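Local coordinates for protein stress response kinase A (Escherichia coli, PDB 1ZYL) that phosphorylates itself and other proteins on serine and threonine, using ATP, and probably helps cells withstand stress linked to reactive oxygen species, at residues A[153-161]-A[174-185]. Numbering follows the deposited sequence.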
ATOM      1  N   LEU A 153       5.177  -9.321 -10.232  1.00 22.76           N
ATOM      2  CA  LEU A 153       4.752 -10.067 -11.419  1.00 23.60           C
ATOM      3  C   LEU A 153       4.987 -11.584 -11.444  1.00 24.46           C
ATOM      4  O   LEU A 153       4.036 -12.366 -11.511  1.00 24.13           O
ATOM      5  CB  LEU A 153       5.396  -9.472 -12.673  1.00 22.21           C
ATOM      6  CG  LEU A 153       5.129  -8.004 -12.979  1.00 20.90           C
ATOM      7  CD1 LEU A 153       5.784  -7.636 -14.289  1.00 18.15           C
ATOM      8  CD2 LEU A 153       3.646  -7.771 -13.048  1.00 19.78           C
ATOM      9  N   ILE A 154       6.248 -12.000 -11.404  1.00 25.08           N
ATOM     10  CA  ILE A 154       6.553 -13.418 -11.483  1.00 27.53           C
ATOM     11  C   ILE A 154       5.967 -14.298 -10.383  1.00 28.59           C
ATOM     12  O   ILE A 154       5.508 -15.402 -10.671  1.00 29.47           O
ATOM     13  CB  ILE A 154       8.075 -13.657 -11.594  1.00 27.95           C
ATOM     14  CG1 ILE A 154       8.784 -13.157 -10.341  1.00 31.69           C
ATOM     15  CG2 ILE A 154       8.618 -12.934 -12.821  1.00 25.53           C
ATOM     16  CD1 ILE A 154      10.284 -13.400 -10.356  1.00 36.16           C
ATOM     17  N   GLU A 155       5.967 -13.828  -9.136  1.00 28.81           N
ATOM     18  CA  GLU A 155       5.413 -14.630  -8.042  1.00 28.38           C
ATOM     19  C   GLU A 155       3.915 -14.836  -8.248  1.00 25.73           C
ATOM     20  O   GLU A 155       3.418 -15.964  -8.199  1.00 25.01           O
ATOM     21  CB  GLU A 155       5.677 -13.972  -6.687  1.00 29.83           C
ATOM     22  CG  GLU A 155       6.994 -14.366  -6.072  1.00 34.76           C
ATOM     23  CD  GLU A 155       7.113 -13.915  -4.627  1.00 41.04           C
ATOM     24  OE1 GLU A 155       7.374 -12.715  -4.394  1.00 43.47           O
ATOM     25  OE2 GLU A 155       6.933 -14.761  -3.720  1.00 43.94           O
ATOM     26  N   PRO A 156       3.170 -13.746  -8.465  1.00 23.30           N
ATOM     27  CA  PRO A 156       1.730 -13.882  -8.684  1.00 23.63           C
ATOM     28  C   PRO A 156       1.441 -14.840  -9.851  1.00 24.97           C
ATOM     29  O   PRO A 156       0.616 -15.744  -9.734  1.00 25.81           O
ATOM     30  CB  PRO A 156       1.299 -12.455  -8.978  1.00 22.49           C
ATOM     31  CG  PRO A 156       2.196 -11.671  -8.079  1.00 23.79           C
ATOM     32  CD  PRO A 156       3.542 -12.331  -8.298  1.00 22.71           C
ATOM     33  N   ARG A 157       2.123 -14.653 -10.975  1.00 24.64           N
ATOM     34  CA  ARG A 157       1.900 -15.531 -12.104  1.00 25.47           C
ATOM     35  C   ARG A 157       2.076 -16.982 -11.693  1.00 26.98           C
ATOM     36  O   ARG A 157       1.390 -17.855 -12.209  1.00 28.71           O
ATOM     37  CB  ARG A 157       2.861 -15.217 -13.243  1.00 26.83           C
ATOM     38  CG  ARG A 157       2.718 -16.180 -14.416  1.00 26.52           C
ATOM     39  CD  ARG A 157       1.316 -16.122 -14.998  1.00 28.42           C
ATOM     40  NE  ARG A 157       0.818 -17.435 -15.409  1.00 31.94           N
ATOM     41  CZ  ARG A 157       1.394 -18.215 -16.318  1.00 33.07           C
ATOM     42  NH1 ARG A 157       0.857 -19.388 -16.616  1.00 31.96           N
ATOM     43  NH2 ARG A 157       2.506 -17.827 -16.928  1.00 35.89           N
ATOM     44  N   LYS A 158       3.004 -17.244 -10.778  1.00 28.49           N
ATOM     45  CA  LYS A 158       3.241 -18.611 -10.313  1.00 29.83           C
ATOM     46  C   LYS A 158       2.041 -19.112  -9.518  1.00 29.03           C
ATOM     47  O   LYS A 158       1.648 -20.266  -9.639  1.00 28.25           O
ATOM     48  CB  LYS A 158       4.488 -18.686  -9.434  1.00 32.03           C
ATOM     49  CG  LYS A 158       5.783 -18.501 -10.178  1.00 36.94           C
ATOM     50  CD  LYS A 158       6.973 -18.605  -9.234  1.00 41.06           C
ATOM     51  CE  LYS A 158       8.270 -18.304  -9.959  1.00 43.25           C
ATOM     52  NZ  LYS A 158       8.400 -19.122 -11.203  1.00 45.70           N
ATOM     53  N   LEU A 159       1.471 -18.243  -8.693  1.00 26.72           N
ATOM     54  CA  LEU A 159       0.312 -18.619  -7.914  1.00 25.76           C
ATOM     55  C   LEU A 159      -0.813 -18.899  -8.909  1.00 28.27           C
ATOM     56  O   LEU A 159      -1.429 -19.959  -8.882  1.00 30.14           O
ATOM     57  CB  LEU A 159      -0.084 -17.476  -6.989  1.00 23.75           C
ATOM     58  CG  LEU A 159      -1.056 -17.806  -5.859  1.00 22.52           C
ATOM     59  CD1 LEU A 159      -0.439 -18.890  -4.992  1.00 22.17           C
ATOM     60  CD2 LEU A 159      -1.353 -16.561  -5.029  1.00 20.23           C
ATOM     61  N   PHE A 160      -1.059 -17.945  -9.801  1.00 28.98           N
ATOM     62  CA  PHE A 160      -2.102 -18.072 -10.812  1.00 29.13           C
ATOM     63  C   PHE A 160      -2.111 -19.447 -11.482  1.00 31.68           C
ATOM     64  O   PHE A 160      -3.174 -20.006 -11.762  1.00 32.37           O
ATOM     65  CB  PHE A 160      -1.929 -16.996 -11.897  1.00 26.04           C
ATOM     66  CG  PHE A 160      -2.121 -15.581 -11.410  1.00 23.51           C
ATOM     67  CD1 PHE A 160      -1.914 -14.508 -12.277  1.00 21.98           C
ATOM     68  CD2 PHE A 160      -2.504 -15.310 -10.101  1.00 21.52           C
ATOM     69  CE1 PHE A 160      -2.084 -13.194 -11.850  1.00 18.61           C
ATOM     70  CE2 PHE A 160      -2.675 -13.997  -9.667  1.00 20.52           C
ATOM     71  CZ  PHE A 160      -2.463 -12.940 -10.548  1.00 19.30           C
ATOM     72  N   GLU A 161      -0.924 -19.987 -11.742  1.00 33.84           N
ATOM     73  CA  GLU A 161      -0.802 -21.281 -12.400  1.00 36.70           C
ATOM     74  C   GLU A 161      -1.584 -22.370 -11.688  1.00 39.42           C
ATOM     75  O   GLU A 161      -2.501 -22.961 -12.257  1.00 41.00           O
ATOM     76  CB  GLU A 161       0.658 -21.696 -12.472  1.00 37.41           C
ATOM     77  CG  GLU A 161       0.891 -22.945 -13.284  1.00 40.00           C
ATOM     78  CD  GLU A 161       0.773 -22.694 -14.770  1.00 41.40           C
ATOM     79  OE1 GLU A 161       0.762 -23.674 -15.541  1.00 42.15           O
ATOM     80  OE2 GLU A 161       0.695 -21.516 -15.170  1.00 43.04           O
ATOM     81  N   PHE A 174      -6.787 -16.360 -19.601  1.00 26.42           N
ATOM     82  CA  PHE A 174      -6.352 -15.478 -18.528  1.00 23.69           C
ATOM     83  C   PHE A 174      -4.845 -15.516 -18.340  1.00 23.21           C
ATOM     84  O   PHE A 174      -4.196 -14.473 -18.279  1.00 23.62           O
ATOM     85  CB  PHE A 174      -7.055 -15.843 -17.214  1.00 21.28           C
ATOM     86  CG  PHE A 174      -6.424 -15.223 -16.008  1.00 20.56           C
ATOM     87  CD1 PHE A 174      -5.335 -15.830 -15.389  1.00 18.56           C
ATOM     88  CD2 PHE A 174      -6.867 -13.996 -15.531  1.00 19.85           C
ATOM     89  CE1 PHE A 174      -4.696 -15.222 -14.325  1.00 17.45           C
ATOM     90  CE2 PHE A 174      -6.231 -13.375 -14.461  1.00 18.40           C
ATOM     91  CZ  PHE A 174      -5.144 -13.988 -13.859  1.00 18.31           C
ATOM     92  N   LEU A 175      -4.283 -16.711 -18.240  1.00 22.69           N
ATOM     93  CA  LEU A 175      -2.847 -16.819 -18.060  1.00 22.47           C
ATOM     94  C   LEU A 175      -2.126 -16.248 -19.276  1.00 22.46           C
ATOM     95  O   LEU A 175      -0.999 -15.782 -19.171  1.00 23.29           O
ATOM     96  CB  LEU A 175      -2.440 -18.278 -17.828  1.00 21.25           C
ATOM     97  CG  LEU A 175      -2.991 -18.958 -16.566  1.00 20.93           C
ATOM     98  CD1 LEU A 175      -2.295 -20.304 -16.347  1.00 18.43           C
ATOM     99  CD2 LEU A 175      -2.771 -18.064 -15.361  1.00 20.72           C
ATOM    100  N   LYS A 176      -2.782 -16.276 -20.429  1.00 21.88           N
ATOM    101  CA  LYS A 176      -2.189 -15.748 -21.653  1.00 21.49           C
ATOM    102  C   LYS A 176      -2.177 -14.226 -21.567  1.00 21.47           C
ATOM    103  O   LYS A 176      -1.171 -13.584 -21.846  1.00 21.83           O
ATOM    104  CB  LYS A 176      -3.004 -16.201 -22.867  1.00 21.68           C
ATOM    105  CG  LYS A 176      -2.396 -15.889 -24.230  1.00 19.60           C
ATOM    106  CD  LYS A 176      -3.313 -16.399 -25.320  1.00 20.98           C
ATOM    107  CE  LYS A 176      -2.725 -16.240 -26.708  1.00 22.85           C
ATOM    108  NZ  LYS A 176      -2.612 -14.822 -27.124  1.00 23.32           N
ATOM    109  N   ALA A 177      -3.307 -13.653 -21.182  1.00 21.26           N
ATOM    110  CA  ALA A 177      -3.404 -12.214 -21.041  1.00 21.05           C
ATOM    111  C   ALA A 177      -2.394 -11.748 -19.992  1.00 21.64           C
ATOM    112  O   ALA A 177      -1.840 -10.656 -20.107  1.00 23.41           O
ATOM    113  CB  ALA A 177      -4.817 -11.819 -20.626  1.00 20.64           C
ATOM    114  N   THR A 178      -2.149 -12.568 -18.972  1.00 20.77           N
ATOM    115  CA  THR A 178      -1.188 -12.187 -17.942  1.00 21.87           C
ATOM    116  C   THR A 178       0.235 -12.156 -18.502  1.00 21.75           C
ATOM    117  O   THR A 178       0.912 -11.128 -18.443  1.00 22.84           O
ATOM    118  CB  THR A 178      -1.248 -13.137 -16.727  1.00 21.98           C
ATOM    119  OG1 THR A 178      -2.478 -12.929 -16.026  1.00 22.84           O
ATOM    120  CG2 THR A 178      -0.103 -12.864 -15.777  1.00 19.81           C
ATOM    121  N   ASP A 179       0.683 -13.280 -19.041  1.00 20.63           N
ATOM    122  CA  ASP A 179       2.010 -13.369 -19.625  1.00 21.84           C
ATOM    123  C   ASP A 179       2.254 -12.143 -20.522  1.00 22.57           C
ATOM    124  O   ASP A 179       3.270 -11.458 -20.412  1.00 22.70           O
ATOM    125  CB  ASP A 179       2.126 -14.663 -20.446  1.00 23.03           C
ATOM    126  CG  ASP A 179       2.063 -15.921 -19.581  1.00 25.96           C
ATOM    127  OD1 ASP A 179       2.020 -17.038 -20.136  1.00 28.48           O
ATOM    128  OD2 ASP A 179       2.058 -15.805 -18.344  1.00 26.27           O
ATOM    129  N   GLU A 180       1.303 -11.874 -21.405  1.00 22.56           N
ATOM    130  CA  GLU A 180       1.389 -10.743 -22.316  1.00 22.63           C
ATOM    131  C   GLU A 180       1.577  -9.448 -21.549  1.00 23.08           C
ATOM    132  O   GLU A 180       2.292  -8.549 -21.992  1.00 24.16           O
ATOM    133  CB  GLU A 180       0.112 -10.651 -23.148  1.00 24.74           C
ATOM    134  CG  GLU A 180       0.180 -11.319 -24.523  1.00 27.18           C
ATOM    135  CD  GLU A 180      -1.180 -11.804 -25.012  1.00 28.55           C
ATOM    136  OE1 GLU A 180      -2.208 -11.163 -24.696  1.00 29.48           O
ATOM    137  OE2 GLU A 180      -1.215 -12.832 -25.722  1.00 30.68           O
ATOM    138  N   LEU A 181       0.929  -9.351 -20.394  1.00 22.06           N
ATOM    139  CA  LEU A 181       1.039  -8.148 -19.592  1.00 19.11           C
ATOM    140  C   LEU A 181       2.404  -8.068 -18.955  1.00 17.64           C
ATOM    141  O   LEU A 181       3.045  -7.027 -19.023  1.00 17.70           O
ATOM    142  CB  LEU A 181      -0.047  -8.097 -18.511  1.00 18.02           C
ATOM    143  CG  LEU A 181      -0.155  -6.760 -17.760  1.00 16.46           C
ATOM    144  CD1 LEU A 181      -0.375  -5.634 -18.742  1.00 14.89           C
ATOM    145  CD2 LEU A 181      -1.291  -6.805 -16.763  1.00 15.03           C
ATOM    146  N   ILE A 182       2.869  -9.154 -18.347  1.00 17.69           N
ATOM    147  CA  ILE A 182       4.179  -9.087 -17.710  1.00 19.77           C
ATOM    148  C   ILE A 182       5.294  -8.903 -18.744  1.00 19.27           C
ATOM    149  O   ILE A 182       6.362  -8.383 -18.420  1.00 20.87           O
ATOM    150  CB  ILE A 182       4.473 -10.321 -16.774  1.00 20.48           C
ATOM    151  CG1 ILE A 182       5.145 -11.448 -17.546  1.00 22.82           C
ATOM    152  CG2 ILE A 182       3.195 -10.808 -16.124  1.00 21.17           C
ATOM    153  CD1 ILE A 182       6.667 -11.346 -17.578  1.00 26.46           C
ATOM    154  N   ALA A 183       5.062  -9.311 -19.985  1.00 17.94           N
ATOM    155  CA  ALA A 183       6.089  -9.112 -21.002  1.00 18.59           C
ATOM    156  C   ALA A 183       6.160  -7.609 -21.296  1.00 20.62           C
ATOM    157  O   ALA A 183       7.243  -7.025 -21.377  1.00 21.32           O
ATOM    158  CB  ALA A 183       5.746  -9.873 -22.274  1.00 15.40           C
ATOM    159  N   ALA A 184       4.998  -6.984 -21.446  1.00 20.65           N
ATOM    160  CA  ALA A 184       4.937  -5.559 -21.726  1.00 19.36           C
ATOM    161  C   ALA A 184       5.540  -4.719 -20.605  1.00 19.85           C
ATOM    162  O   ALA A 184       6.368  -3.851 -20.855  1.00 20.83           O
ATOM    163  CB  ALA A 184       3.499  -5.141 -21.977  1.00 18.97           C
ATOM    164  N   VAL A 185       5.125  -4.961 -19.368  1.00 20.66           N
ATOM    165  CA  VAL A 185       5.668  -4.192 -18.255  1.00 22.53           C
ATOM    166  C   VAL A 185       7.176  -4.418 -18.123  1.00 24.79           C
ATOM    167  O   VAL A 185       7.928  -3.468 -17.912  1.00 24.98           O
ATOM    168  CB  VAL A 185       4.941  -4.531 -16.930  1.00 20.60           C
ATOM    169  CG1 VAL A 185       4.728  -6.001 -16.828  1.00 23.08           C
ATOM    170  CG2 VAL A 185       5.743  -4.051 -15.749  1.00 19.49           C
TER
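Arg157 leaves its helix with CG anti to the backbone N (chi1 176°), then bends at its second and third torsions, which swings the guanidinium across Leu175 to the carboxylate of Asp179. There NH2 forms a salt bridge with OD2 of Asp179 (2.5 Å), the two flat groups being turned 55° against each other. NH1 makes a second salt bridge, to OE2 of Glu161 one helical turn further on (2.6 Å), so two carboxylates hold the guanidinium and probably offset its charge. The Leu175 side chain crosses that of Arg157 at about a right angle: its CD1 touches NH1 of Arg157 (3.3 Å), and its CD2 packs on CB of Phe160 (3.7 Å). The CD arm of Arg157 also rests on CG2 of Thr178. On the buried side, Phe174 turns its edge to the face of Phe160 in an offset edge-to-face pair, centroids 5.3 Å apart. OG1 of Thr178 lies above one face of the Phe174 ring, offset toward its rim, and donates a hydrogen bond to the carbonyl O of Phe174 (3.2 Å). At the other end, CD1 of Leu153 packs against CB of Ile182 (3.9 Å). Helix 266-283, through Val275, Leu278 and Met272, and helix 300-316 close over the apolar side. The whole is an antiparallel helical hairpin, the axes of 153-161 and 174-185 running at 172°, packed into the helical part of this APH-type kinase fold, away from the probable active site.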